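Local atomic coordinates of hypothetical protein MTH938 (Methanothermobacter thermautotrophicus, PDB entry 1IHN), a protein that is of unknown function but belongs to the DUF498/DUF598 family and has a mixed alpha/beta fold. Residues I92-Y95 against N96-S100. Residues are numbered along the deposited sequence; the frame is centred on the assembly and turned at random.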
loop_
_atom_site.group_PDB
_atom_site.type_symbol
_atom_site.label_atom_id
_atom_site.label_comp_id
_atom_site.label_asym_id
_atom_site.label_seq_id
_atom_site.Cartn_x
_atom_site.Cartn_y
_atom_site.Cartn_z
ATOM N N ILE A 92 1.794 -6.212 -5.067
ATOM C CA ILE A 92 1.843 -7.297 -4.087
ATOM C C ILE A 92 2.908 -8.324 -4.422
ATOM O O ILE A 92 3.477 -8.948 -3.529
ATOM C CB ILE A 92 0.490 -8.037 -3.953
ATOM C CG1 ILE A 92 0.114 -8.698 -5.278
ATOM C CG2 ILE A 92 -0.591 -7.074 -3.511
ATOM C CD1 ILE A 92 -0.960 -9.750 -5.126
ATOM N N LYS A 93 3.171 -8.508 -5.712
ATOM C CA LYS A 93 4.193 -9.454 -6.134
ATOM C C LYS A 93 5.543 -8.919 -5.688
ATOM O O LYS A 93 6.371 -9.659 -5.155
ATOM C CB LYS A 93 4.199 -9.614 -7.659
ATOM C CG LYS A 93 3.000 -10.351 -8.233
ATOM C CD LYS A 93 3.181 -10.576 -9.729
ATOM C CE LYS A 93 1.957 -11.237 -10.352
ATOM N NZ LYS A 93 2.117 -11.427 -11.827
ATOM N N ARG A 94 5.749 -7.625 -5.920
ATOM C CA ARG A 94 6.989 -6.952 -5.561
ATOM C C ARG A 94 7.186 -6.972 -4.049
ATOM O O ARG A 94 8.310 -7.117 -3.562
ATOM C CB ARG A 94 6.961 -5.506 -6.063
ATOM C CG ARG A 94 8.229 -4.711 -5.782
ATOM C CD ARG A 94 9.420 -5.258 -6.567
ATOM N NE ARG A 94 9.264 -5.053 -8.005
ATOM C CZ ARG A 94 9.533 -3.913 -8.635
ATOM N NH1 ARG A 94 9.986 -2.863 -7.961
ATOM N NH2 ARG A 94 9.337 -3.820 -9.943
ATOM N N TYR A 95 6.089 -6.813 -3.313
ATOM C CA TYR A 95 6.137 -6.830 -1.857
ATOM C C TYR A 95 6.571 -8.213 -1.390
ATOM O O TYR A 95 7.458 -8.342 -0.538
ATOM C CB TYR A 95 4.760 -6.518 -1.258
ATOM C CG TYR A 95 4.706 -6.734 0.242
ATOM C CD1 TYR A 95 4.998 -5.703 1.133
ATOM C CD2 TYR A 95 4.413 -7.993 0.768
ATOM C CE1 TYR A 95 4.999 -5.924 2.517
ATOM C CE2 TYR A 95 4.415 -8.225 2.140
ATOM C CZ TYR A 95 4.709 -7.193 3.008
ATOM O OH TYR A 95 4.731 -7.449 4.360
ATOM N N ASN A 96 5.935 -9.245 -1.941
ATOM C CA ASN A 96 6.266 -10.613 -1.565
ATOM C C ASN A 96 7.735 -10.871 -1.854
ATOM O O ASN A 96 8.415 -11.557 -1.090
ATOM C CB ASN A 96 5.386 -11.626 -2.314
ATOM C CG ASN A 96 3.958 -11.685 -1.770
ATOM O OD1 ASN A 96 3.697 -11.318 -0.616
ATOM N ND2 ASN A 96 3.032 -12.167 -2.592
ATOM N N GLU A 97 8.223 -10.300 -2.952
ATOM C CA GLU A 97 9.621 -10.447 -3.343
ATOM C C GLU A 97 10.560 -9.967 -2.252
ATOM O O GLU A 97 11.388 -10.723 -1.752
ATOM C CB GLU A 97 9.911 -9.637 -4.604
ATOM C CG GLU A 97 9.831 -10.403 -5.900
ATOM C CD GLU A 97 10.133 -9.514 -7.087
ATOM O OE1 GLU A 97 11.184 -8.839 -7.066
ATOM O OE2 GLU A 97 9.322 -9.488 -8.036
ATOM N N GLU A 98 10.431 -8.692 -1.904
ATOM C CA GLU A 98 11.272 -8.078 -0.886
ATOM C C GLU A 98 11.074 -8.681 0.499
ATOM O O GLU A 98 12.043 -8.917 1.222
ATOM C CB GLU A 98 11.019 -6.571 -0.867
ATOM C CG GLU A 98 11.588 -5.861 -2.084
ATOM C CD GLU A 98 10.932 -4.524 -2.352
ATOM O OE1 GLU A 98 10.630 -3.801 -1.380
ATOM O OE2 GLU A 98 10.728 -4.187 -3.538
ATOM N N ARG A 99 9.825 -8.932 0.873
ATOM C CA ARG A 99 9.536 -9.531 2.173
ATOM C C ARG A 99 10.185 -10.920 2.198
ATOM O O ARG A 99 10.779 -11.317 3.196
ATOM C CB ARG A 99 8.022 -9.636 2.379
ATOM C CG ARG A 99 7.577 -10.271 3.694
ATOM C CD ARG A 99 8.058 -9.506 4.915
ATOM N NE ARG A 99 9.499 -9.627 5.084
ATOM C CZ ARG A 99 10.162 -9.243 6.169
ATOM N NH1 ARG A 99 9.508 -8.708 7.193
ATOM N NH2 ARG A 99 11.476 -9.403 6.233
ATOM N N SER A 100 10.083 -11.645 1.087
ATOM C CA SER A 100 10.683 -12.974 0.987
ATOM C C SER A 100 12.199 -12.898 1.152
ATOM O O SER A 100 12.818 -13.801 1.713
ATOM C CB SER A 100 10.357 -13.617 -0.363
ATOM O OG SER A 100 9.016 -14.065 -0.405
#
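The carbonyl oxygen of N96, a residue whose own N donates to I92 O at 2.9 Å, is gripped twice by S100. Both donors, S100 N and S100 OG, lie 2.7 Å from N96 O and reach it from opposite faces of its plane; the hydroxyl sits 36° above that plane, away from a lone pair. These bonds belong to the C-terminal part of helix 88-100, the helix of a beta-alpha-beta crossover between the parallel strands 84-86 and 105-109. The i to i+4 pattern is evident in R99 N to Y95 O, 2.8 Å and near linear at 167°, and continues in E97 N to K93 O and E98 N to R94 O.

On the buried side, Y95 has CG anti to N (chi1 171°), which lays its ring alongside the R99 chain: CE2 stands 3.9 Å from R99 CB, and both side chains run the same way. N96 OD1 lies in the ring plane at its edge, 3.7 Å from Y95 CD2, and accepts from F4 N. F4 also meets the ring edge-to-face, I66 and V105 touch Y95, and the phenol OH bonds Y14 OH, so Y95 bridges the three-stranded and five-stranded sheets. A leucine at Y95 would probably leave Y14 OH without this partner and the R99 methylenes without their flat neighbour.

On another flank, charges approach without pairing: E97 OE1 is 4.3 Å from R94 NE but well out of the guanidinium plane, with no N-H pointing at it. E98 OE1 is hydrogen-bonded to S64 OG, while its OE2 rests 3.4 Å from R94 CG.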